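Local coordinates for protein DNA ligase (Archaeoglobus fulgidus, PDB 3GDE) that probably seals nicks in double-stranded DNA during replication, recombination and repair, using ATP and passing through a covalent enzyme-adenylate intermediate, at residues A[447-452]-A[501-506]; A[339-344]-A[355-360]; A[4-9]-A[152-157]. All blocks are in the same frame, centred on the assembly; numbering follows the deposited sequence.

Contact 1 (A[447-452]-A[501-506])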
loop_
_atom_site.group_PDB
_atom_site.type_symbol
_atom_site.label_atom_id
_atom_site.label_comp_id
_atom_site.label_asym_id
_atom_site.label_seq_id
_atom_site.Cartn_x
_atom_site.Cartn_y
_atom_site.Cartn_z
ATOM N N SER A 447 10.532 23.687 3.532
ATOM C CA SER A 447 9.900 24.479 2.471
ATOM C C SER A 447 9.764 23.712 1.156
ATOM O O SER A 447 8.897 24.022 0.333
ATOM C CB SER A 447 10.682 25.775 2.237
ATOM O OG SER A 447 11.965 25.506 1.691
ATOM N N SER A 448 10.616 22.700 0.992
ATOM C CA SER A 448 10.786 21.960 -0.257
ATOM C C SER A 448 10.928 20.455 0.028
ATOM O O SER A 448 11.521 20.079 1.041
ATOM C CB SER A 448 12.051 22.468 -0.923
ATOM O OG SER A 448 12.160 21.971 -2.218
ATOM N N PHE A 449 10.410 19.607 -0.865
ATOM C CA PHE A 449 10.315 18.148 -0.620
ATOM C C PHE A 449 10.734 17.309 -1.821
ATOM O O PHE A 449 10.278 17.536 -2.932
ATOM C CB PHE A 449 8.895 17.749 -0.181
ATOM C CG PHE A 449 8.373 18.545 0.979
ATOM C CD1 PHE A 449 7.658 19.725 0.766
ATOM C CD2 PHE A 449 8.605 18.132 2.288
ATOM C CE1 PHE A 449 7.175 20.477 1.846
ATOM C CE2 PHE A 449 8.127 18.884 3.378
ATOM C CZ PHE A 449 7.412 20.054 3.156
ATOM N N GLU A 450 11.609 16.340 -1.584
ATOM C CA GLU A 450 12.084 15.418 -2.626
ATOM C C GLU A 450 11.109 14.259 -2.755
ATOM O O GLU A 450 10.657 13.709 -1.740
ATOM C CB GLU A 450 13.468 14.878 -2.272
ATOM C CG GLU A 450 14.543 15.933 -2.182
ATOM C CD GLU A 450 14.796 16.604 -3.518
ATOM O OE1 GLU A 450 14.711 17.848 -3.591
ATOM O OE2 GLU A 450 15.067 15.882 -4.500
ATOM N N LEU A 451 10.795 13.887 -3.996
ATOM C CA LEU A 451 9.714 12.930 -4.267
ATOM C C LEU A 451 10.195 11.732 -5.062
ATOM O O LEU A 451 10.979 11.874 -6.005
ATOM C CB LEU A 451 8.554 13.605 -5.010
ATOM C CG LEU A 451 7.937 14.888 -4.444
ATOM C CD1 LEU A 451 7.043 15.521 -5.499
ATOM C CD2 LEU A 451 7.175 14.655 -3.149
ATOM N N ALA A 452 9.718 10.548 -4.688
ATOM C CA ALA A 452 10.182 9.321 -5.324
ATOM C C ALA A 452 9.049 8.371 -5.644
ATOM O O ALA A 452 8.077 8.273 -4.897
ATOM C CB ALA A 452 11.232 8.624 -4.450
ATOM N N TYR A 501 5.922 8.919 4.412
ATOM C CA TYR A 501 4.760 9.699 4.003
ATOM C C TYR A 501 4.654 9.820 2.493
ATOM O O TYR A 501 5.661 9.864 1.784
ATOM C CB TYR A 501 4.762 11.062 4.703
ATOM C CG TYR A 501 4.624 10.939 6.210
ATOM C CD1 TYR A 501 5.676 11.299 7.059
ATOM C CD2 TYR A 501 3.454 10.427 6.782
ATOM C CE1 TYR A 501 5.564 11.172 8.437
ATOM C CE2 TYR A 501 3.323 10.292 8.166
ATOM C CZ TYR A 501 4.384 10.667 8.991
ATOM O OH TYR A 501 4.262 10.549 10.373
ATOM N N VAL A 502 3.420 9.840 2.010
ATOM C CA VAL A 502 3.146 9.922 0.581
ATOM C C VAL A 502 2.352 11.208 0.295
ATOM O O VAL A 502 1.356 11.488 0.965
ATOM C CB VAL A 502 2.364 8.648 0.100
ATOM C CG1 VAL A 502 1.812 8.822 -1.312
ATOM C CG2 VAL A 502 3.261 7.400 0.197
ATOM N N PHE A 503 2.809 11.991 -0.683
ATOM C CA PHE A 503 2.079 13.190 -1.121
ATOM C C PHE A 503 1.325 12.894 -2.407
ATOM O O PHE A 503 1.843 12.193 -3.272
ATOM C CB PHE A 503 3.035 14.352 -1.439
ATOM C CG PHE A 503 3.655 15.013 -0.240
ATOM C CD1 PHE A 503 3.260 14.697 1.056
ATOM C CD2 PHE A 503 4.640 15.991 -0.423
ATOM C CE1 PHE A 503 3.839 15.319 2.148
ATOM C CE2 PHE A 503 5.222 16.631 0.665
ATOM C CZ PHE A 503 4.827 16.293 1.956
ATOM N N GLU A 504 0.113 13.429 -2.542
ATOM C CA GLU A 504 -0.512 13.543 -3.863
ATOM C C GLU A 504 0.051 14.781 -4.578
ATOM O O GLU A 504 -0.009 15.900 -4.051
ATOM C CB GLU A 504 -2.037 13.615 -3.777
ATOM C CG GLU A 504 -2.710 13.618 -5.167
ATOM C CD GLU A 504 -4.222 13.647 -5.126
ATOM O OE1 GLU A 504 -4.811 13.420 -4.039
ATOM O OE2 GLU A 504 -4.833 13.880 -6.202
ATOM N N VAL A 505 0.590 14.562 -5.775
ATOM C CA VAL A 505 1.324 15.573 -6.524
ATOM C C VAL A 505 0.738 15.724 -7.934
ATOM O O VAL A 505 0.572 14.730 -8.657
ATOM C CB VAL A 505 2.825 15.200 -6.637
ATOM C CG1 VAL A 505 3.603 16.250 -7.416
ATOM C CG2 VAL A 505 3.443 15.011 -5.258
ATOM N N ALA A 506 0.428 16.969 -8.307
ATOM C CA ALA A 506 0.062 17.305 -9.679
ATOM C C ALA A 506 1.301 17.791 -10.431
ATOM O O ALA A 506 2.293 18.190 -9.827
ATOM C CB ALA A 506 -1.029 18.373 -9.695
#
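The ring of Phe503 drives its edge into one face of the Phe449 ring, a T-shaped pair with planes at 77° and centroids 5.3 Å apart. The leading atom is CE2 of Phe503, which stands 3.7 Å from CG of Phe449, displaced from the middle of that face toward the rim. Seen from the other partner, Phe449 lies at the edge of the Phe503 ring, while a methyl of Leu451 approaches that ring obliquely, its CD2 being 4.0 Å from CD2 of Phe503. In both phenylalanines CG lies anti to the carbonyl carbon, on the side of the backbone N (chi1 -53° in Phe449), and each ring leans out from its strand toward the other. Their side chains cross at about a right angle, as do the strands that carry them: the axes of 447-452 and 502-506 run 88° apart, with a closest approach of 8.6 Å. No hydrogen bond links the two segments. They belong to the curled antiparallel sheet of the OB-fold domain, in which both strands pair with strand 428-437, and the side chains meet across the interior of that curled sheet. Beyond the aromatic pair, Leu451 and Val505 reach toward each other tip to tip, with CD1 of Leu451 3.6 Å from CG2 of Val505. The apolar cluster extends past these residues: Phe527 makes a further edge-to-face pair with Phe503, and the ring of Phe471 meets that of Phe449. On strand 446-454 itself, Ser447 and Ser448, the two residues just before Phe449, both face Glu436 in a classic beta bulge.

Contact 2 (A[339-344]-A[355-360])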
loop_
_atom_site.group_PDB
_atom_site.type_symbol
_atom_site.label_atom_id
_atom_site.label_comp_id
_atom_site.label_asym_id
_atom_site.label_seq_id
_atom_site.Cartn_x
_atom_site.Cartn_y
_atom_site.Cartn_z
ATOM N N PHE A 339 -21.972 0.466 -7.564
ATOM C CA PHE A 339 -21.304 -0.772 -7.892
ATOM C C PHE A 339 -21.237 -0.984 -9.396
ATOM O O PHE A 339 -22.182 -0.660 -10.114
ATOM C CB PHE A 339 -21.978 -1.947 -7.167
ATOM C CG PHE A 339 -21.857 -1.865 -5.673
ATOM C CD1 PHE A 339 -20.629 -2.084 -5.049
ATOM C CD2 PHE A 339 -22.967 -1.545 -4.880
ATOM C CE1 PHE A 339 -20.509 -1.993 -3.660
ATOM C CE2 PHE A 339 -22.855 -1.462 -3.481
ATOM C CZ PHE A 339 -21.618 -1.684 -2.877
ATOM N N PHE A 340 -20.094 -1.495 -9.860
ATOM C CA PHE A 340 -19.846 -1.710 -11.286
ATOM C C PHE A 340 -19.338 -3.107 -11.631
ATOM O O PHE A 340 -19.255 -3.461 -12.801
ATOM C CB PHE A 340 -18.902 -0.641 -11.856
ATOM C CG PHE A 340 -17.557 -0.551 -11.166
ATOM C CD1 PHE A 340 -16.518 -1.427 -11.496
ATOM C CD2 PHE A 340 -17.308 0.450 -10.225
ATOM C CE1 PHE A 340 -15.264 -1.332 -10.882
ATOM C CE2 PHE A 340 -16.054 0.545 -9.592
ATOM C CZ PHE A 340 -15.031 -0.352 -9.930
ATOM N N ASP A 341 -18.982 -3.891 -10.619
ATOM C CA ASP A 341 -18.550 -5.264 -10.847
ATOM C C ASP A 341 -18.769 -6.203 -9.655
ATOM O O ASP A 341 -19.036 -5.768 -8.535
ATOM C CB ASP A 341 -17.085 -5.310 -11.311
ATOM C CG ASP A 341 -16.872 -6.275 -12.459
ATOM O OD1 ASP A 341 -17.548 -7.328 -12.504
ATOM O OD2 ASP A 341 -16.029 -5.982 -13.324
ATOM N N ILE A 342 -18.647 -7.495 -9.930
ATOM C CA ILE A 342 -18.871 -8.551 -8.949
ATOM C C ILE A 342 -17.815 -9.641 -9.177
ATOM O O ILE A 342 -17.565 -10.049 -10.313
ATOM C CB ILE A 342 -20.338 -9.091 -9.036
ATOM C CG1 ILE A 342 -20.592 -10.223 -8.025
ATOM C CG2 ILE A 342 -20.708 -9.483 -10.496
ATOM C CD1 ILE A 342 -22.061 -10.569 -7.859
ATOM N N LEU A 343 -17.169 -10.079 -8.099
ATOM C CA LEU A 343 -16.033 -11.002 -8.206
ATOM C C LEU A 343 -16.417 -12.359 -7.636
ATOM O O LEU A 343 -15.822 -13.390 -7.957
ATOM C CB LEU A 343 -14.794 -10.471 -7.467
ATOM C CG LEU A 343 -14.408 -8.981 -7.347
ATOM C CD1 LEU A 343 -12.911 -8.858 -7.028
ATOM C CD2 LEU A 343 -14.758 -8.133 -8.557
ATOM N N TYR A 344 -17.429 -12.335 -6.780
ATOM C CA TYR A 344 -17.865 -13.508 -6.065
ATOM C C TYR A 344 -19.373 -13.478 -5.955
ATOM O O TYR A 344 -19.959 -12.482 -5.543
ATOM C CB TYR A 344 -17.231 -13.525 -4.684
ATOM C CG TYR A 344 -17.419 -14.807 -3.918
ATOM C CD1 TYR A 344 -18.583 -15.035 -3.176
ATOM C CD2 TYR A 344 -16.425 -15.794 -3.920
ATOM C CE1 TYR A 344 -18.760 -16.215 -2.461
ATOM C CE2 TYR A 344 -16.586 -16.983 -3.191
ATOM C CZ TYR A 344 -17.758 -17.181 -2.468
ATOM O OH TYR A 344 -17.940 -18.342 -1.760
ATOM N N ARG A 355 -19.948 -8.960 -19.505
ATOM C CA ARG A 355 -21.395 -8.918 -19.759
ATOM C C ARG A 355 -22.180 -9.908 -18.889
ATOM O O ARG A 355 -23.306 -9.607 -18.466
ATOM C CB ARG A 355 -21.710 -9.108 -21.255
ATOM C CG ARG A 355 -21.223 -10.420 -21.852
ATOM C CD ARG A 355 -21.219 -10.416 -23.394
ATOM N NE ARG A 355 -19.944 -10.928 -23.912
ATOM C CZ ARG A 355 -19.553 -12.203 -23.860
ATOM N NH1 ARG A 355 -20.333 -13.137 -23.314
ATOM N NH2 ARG A 355 -18.370 -12.551 -24.353
ATOM N N GLU A 356 -21.573 -11.067 -18.612
ATOM C CA GLU A 356 -22.144 -12.075 -17.709
ATOM C C GLU A 356 -22.036 -11.676 -16.228
ATOM O O GLU A 356 -22.971 -11.901 -15.446
ATOM C CB GLU A 356 -21.484 -13.438 -17.935
ATOM C CG GLU A 356 -21.708 -14.015 -19.327
ATOM C CD GLU A 356 -21.331 -15.488 -19.438
ATOM O OE1 GLU A 356 -20.777 -15.872 -20.499
ATOM O OE2 GLU A 356 -21.596 -16.260 -18.477
ATOM N N ARG A 357 -20.900 -11.089 -15.842
ATOM C CA ARG A 357 -20.752 -10.550 -14.490
ATOM C C ARG A 357 -21.766 -9.442 -14.251
ATOM O O ARG A 357 -22.368 -9.375 -13.192
ATOM C CB ARG A 357 -19.333 -10.033 -14.231
ATOM C CG ARG A 357 -18.226 -11.052 -14.450
ATOM C CD ARG A 357 -16.950 -10.626 -13.746
ATOM N NE ARG A 357 -16.511 -9.282 -14.125
ATOM C CZ ARG A 357 -15.819 -8.987 -15.224
ATOM N NH1 ARG A 357 -15.474 -9.936 -16.083
ATOM N NH2 ARG A 357 -15.456 -7.731 -15.455
ATOM N N ARG A 358 -21.956 -8.589 -15.254
ATOM C CA ARG A 358 -22.933 -7.499 -15.185
ATOM C C ARG A 358 -24.344 -8.011 -14.824
ATOM O O ARG A 358 -24.998 -7.475 -13.926
ATOM C CB ARG A 358 -22.929 -6.699 -16.499
ATOM C CG ARG A 358 -23.959 -5.576 -16.581
ATOM C CD ARG A 358 -23.560 -4.367 -15.751
ATOM N NE ARG A 358 -24.725 -3.561 -15.390
ATOM C CZ ARG A 358 -24.675 -2.365 -14.802
ATOM N NH1 ARG A 358 -23.511 -1.803 -14.500
ATOM N NH2 ARG A 358 -25.805 -1.724 -14.519
ATOM N N LYS A 359 -24.790 -9.062 -15.505
ATOM C CA LYS A 359 -26.064 -9.704 -15.187
ATOM C C LYS A 359 -26.125 -10.149 -13.724
ATOM O O LYS A 359 -27.106 -9.867 -13.024
ATOM C CB LYS A 359 -26.315 -10.879 -16.126
ATOM C CG LYS A 359 -26.780 -10.454 -17.505
ATOM C CD LYS A 359 -26.624 -11.586 -18.513
ATOM C CE LYS A 359 -26.815 -11.076 -19.946
ATOM N NZ LYS A 359 -26.129 -11.974 -20.937
ATOM N N LEU A 360 -25.070 -10.831 -13.274
ATOM C CA LEU A 360 -24.920 -11.217 -11.873
ATOM C C LEU A 360 -24.995 -10.032 -10.932
ATOM O O LEU A 360 -25.630 -10.112 -9.887
ATOM C CB LEU A 360 -23.595 -11.959 -11.640
ATOM C CG LEU A 360 -23.462 -13.402 -12.130
ATOM C CD1 LEU A 360 -22.146 -13.992 -11.652
ATOM C CD2 LEU A 360 -24.664 -14.266 -11.683
HETATM O O HOH W 1 -20.911 -2.712 -14.722
#
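Ile342, Arg357 and Asp341 carry most of this contact, in which helix 354-364 packs against strand 335-342 of the adenylation domain, the nucleotide-binding core of ATP-dependent ligases. Arg357 grips the Asp341 carboxylate side-on with two nitrogens. Its NE meets OD1 of Asp341 at 2.7 Å and its NH2 meets OD2 of Asp341 at 2.8 Å, both bonds nearly straight. The two flat groups are almost coplanar, 21° apart, and a bend at chi3 (-55°) turns the guanidinium edge to the acid. OD1 also takes the backbone N-H of Ile342 on its anti lone pair, giving OD1 two donors and the carboxylate three in all, which fixes its rotation. The remaining nitrogen of Arg357, NH1, is held by the carbonyls of Leu352 and Ser407. Phe340, a predicted ATP-binding residue, immediately precedes Asp341 in a classic beta bulge opposite Asp299, which places the salt bridge directly next to the predicted nucleotide site. Ile342 supplies the apolar part: its CG2 lies against the helix backbone and 4.0 Å from CB of Leu360. A water lies between strand and helix, 2.6 Å from O of Phe340, and accepts from NH1 of Arg358 at 2.8 Å.

Contact 3 (A[4-9]-A[152-157])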
loop_
_atom_site.group_PDB
_atom_site.type_symbol
_atom_site.label_atom_id
_atom_site.label_comp_id
_atom_site.label_asym_id
_atom_site.label_seq_id
_atom_site.Cartn_x
_atom_site.Cartn_y
_atom_site.Cartn_z
ATOM N N MET A 4 13.635 -21.439 14.490
ATOM C CA MET A 4 14.585 -20.492 13.883
ATOM C C MET A 4 14.833 -19.302 14.813
ATOM O O MET A 4 13.897 -18.699 15.309
ATOM C CB MET A 4 14.083 -19.986 12.525
ATOM C CG MET A 4 15.121 -19.159 11.761
ATOM S SD MET A 4 14.507 -18.339 10.275
ATOM C CE MET A 4 14.324 -19.726 9.166
ATOM N N LEU A 5 16.094 -18.987 15.062
ATOM C CA LEU A 5 16.441 -17.731 15.721
ATOM C C LEU A 5 16.330 -16.601 14.716
ATOM O O LEU A 5 16.731 -16.751 13.557
ATOM C CB LEU A 5 17.869 -17.751 16.278
ATOM C CG LEU A 5 18.291 -18.513 17.545
ATOM C CD1 LEU A 5 17.222 -18.573 18.649
ATOM C CD2 LEU A 5 18.747 -19.905 17.159
ATOM N N PHE A 6 15.785 -15.471 15.164
ATOM C CA PHE A 6 15.752 -14.256 14.352
ATOM C C PHE A 6 17.169 -13.924 13.873
ATOM O O PHE A 6 17.342 -13.423 12.756
ATOM C CB PHE A 6 15.124 -13.091 15.132
ATOM C CG PHE A 6 14.815 -11.879 14.286
ATOM C CD1 PHE A 6 15.707 -10.815 14.218
ATOM C CD2 PHE A 6 13.625 -11.807 13.554
ATOM C CE1 PHE A 6 15.428 -9.689 13.428
ATOM C CE2 PHE A 6 13.324 -10.690 12.773
ATOM C CZ PHE A 6 14.226 -9.629 12.701
ATOM N N ALA A 7 18.170 -14.232 14.703
ATOM C CA ALA A 7 19.591 -14.065 14.346
ATOM C C ALA A 7 20.037 -14.845 13.110
ATOM O O ALA A 7 20.944 -14.414 12.419
ATOM C CB ALA A 7 20.504 -14.422 15.520
ATOM N N GLU A 8 19.438 -16.005 12.852
ATOM C CA GLU A 8 19.757 -16.739 11.632
ATOM C C GLU A 8 19.222 -15.953 10.435
ATOM O O GLU A 8 19.925 -15.758 9.442
ATOM C CB GLU A 8 19.208 -18.168 11.658
ATOM C CG GLU A 8 19.458 -18.917 10.347
ATOM C CD GLU A 8 18.884 -20.332 10.313
ATOM O OE1 GLU A 8 19.120 -21.025 9.299
ATOM O OE2 GLU A 8 18.208 -20.754 11.280
ATOM N N PHE A 9 17.980 -15.494 10.559
ATOM C CA PHE A 9 17.352 -14.617 9.582
ATOM C C PHE A 9 18.142 -13.315 9.402
ATOM O O PHE A 9 18.378 -12.874 8.272
ATOM C CB PHE A 9 15.891 -14.355 10.002
ATOM C CG PHE A 9 15.242 -13.193 9.300
ATOM C CD1 PHE A 9 14.832 -13.304 7.970
ATOM C CD2 PHE A 9 15.034 -11.991 9.972
ATOM C CE1 PHE A 9 14.227 -12.239 7.323
ATOM C CE2 PHE A 9 14.437 -10.908 9.323
ATOM C CZ PHE A 9 14.033 -11.039 7.995
ATOM N N PRO A 152 23.353 -7.751 18.347
ATOM C CA PRO A 152 23.451 -6.499 17.592
ATOM C C PRO A 152 22.779 -6.581 16.214
ATOM O O PRO A 152 22.000 -5.697 15.866
ATOM C CB PRO A 152 24.970 -6.290 17.467
ATOM C CG PRO A 152 25.523 -6.923 18.710
ATOM C CD PRO A 152 24.671 -8.172 18.878
ATOM N N LEU A 153 23.047 -7.645 15.462
ATOM C CA LEU A 153 22.427 -7.832 14.142
ATOM C C LEU A 153 20.920 -8.090 14.193
ATOM O O LEU A 153 20.183 -7.698 13.280
ATOM C CB LEU A 153 23.130 -8.957 13.385
ATOM C CG LEU A 153 23.346 -8.794 11.887
ATOM C CD1 LEU A 153 23.761 -7.350 11.506
ATOM C CD2 LEU A 153 24.387 -9.790 11.451
ATOM N N GLU A 154 20.453 -8.749 15.251
ATOM C CA GLU A 154 19.010 -8.891 15.462
ATOM C C GLU A 154 18.367 -7.536 15.717
ATOM O O GLU A 154 17.292 -7.253 15.201
ATOM C CB GLU A 154 18.698 -9.823 16.635
ATOM C CG GLU A 154 18.681 -11.279 16.276
ATOM C CD GLU A 154 18.567 -12.205 17.495
ATOM O OE1 GLU A 154 18.909 -11.786 18.619
ATOM O OE2 GLU A 154 18.139 -13.366 17.323
ATOM N N ALA A 155 19.027 -6.713 16.530
ATOM C CA ALA A 155 18.499 -5.406 16.897
ATOM C C ALA A 155 18.380 -4.506 15.668
ATOM O O ALA A 155 17.457 -3.698 15.554
ATOM C CB ALA A 155 19.374 -4.757 17.970
ATOM N N ARG A 156 19.328 -4.658 14.754
ATOM C CA ARG A 156 19.320 -3.951 13.481
ATOM C C ARG A 156 18.071 -4.227 12.652
ATOM O O ARG A 156 17.365 -3.292 12.288
ATOM C CB ARG A 156 20.570 -4.314 12.698
ATOM C CG ARG A 156 20.654 -3.743 11.298
ATOM C CD ARG A 156 22.110 -3.602 10.977
ATOM N NE ARG A 156 22.441 -4.123 9.672
ATOM C CZ ARG A 156 23.672 -4.432 9.294
ATOM N NH1 ARG A 156 24.686 -4.272 10.126
ATOM N NH2 ARG A 156 23.885 -4.905 8.078
ATOM N N TYR A 157 17.798 -5.502 12.358
ATOM C CA TYR A 157 16.636 -5.870 11.525
ATOM C C TYR A 157 15.295 -5.859 12.252
ATOM O O TYR A 157 14.264 -5.739 11.620
ATOM C CB TYR A 157 16.879 -7.173 10.762
ATOM C CG TYR A 157 17.998 -7.001 9.768
ATOM C CD1 TYR A 157 17.807 -6.253 8.608
ATOM C CD2 TYR A 157 19.267 -7.541 10.009
ATOM C CE1 TYR A 157 18.836 -6.060 7.704
ATOM C CE2 TYR A 157 20.309 -7.352 9.114
ATOM C CZ TYR A 157 20.083 -6.612 7.963
ATOM O OH TYR A 157 21.098 -6.408 7.061
#
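The backbones of 4-9 and 152-157 come closest at Ala7 and Glu154, whose CA atoms are 5.3 Å apart, as the first turn of helix 6-16 meets the first turn of helix 152-162 in the all-helical N-terminal DNA-binding domain. Glu154 runs its extended chain past Phe6 in the opposite direction. Its CG touches the ring at the edge, 3.6 Å from CD1 of Phe6, and its carboxylate goes on to the opening turn of helix 6-16. There OE2 of Glu154 accepts a weak, strongly bent bond from N of Ala7 (2.8 Å, 120°). The same oxygen also takes the backbone N of Leu115, while OE1 is bound by N of Thr151, so the buried acid ties together three pieces of chain. The Phe6 ring reaches the second helix because its chi1 (-169°) turns CG away from the backbone N, and CE1 of Phe6 comes to lie 3.9 Å from CB of Tyr157. Without the ring, as with an alanine here, the aliphatic part of Glu154 and CB of Tyr157 would probably face a gap. The ring is backed by Phe9 over one face, and Tyr157, crossing Phe6 at about a right angle, carries its hydroxyl onward to OE2 of Glu17.

In the fold
Along the chain the contacts follow one another in series, contact 3 first, then contact 2, then contact 1, and each lies in a different domain of the ligase. Contact 3 joins two helices of the N-terminal DNA-binding region, contact 2 sets a helix on a strand of the adenylation domain, and contact 1 packs strands of the C-terminal OB-fold. They share no strand or helix and do not touch: the nearest atoms of contact 1 are about 18 Å from those of either other contact. Contacts 2 and 3 lie on opposite sides of the chain's centre, their own centres 48 Å apart. Each is thus internal to one domain, and none of the three spans an interface between domains of the closed enzyme.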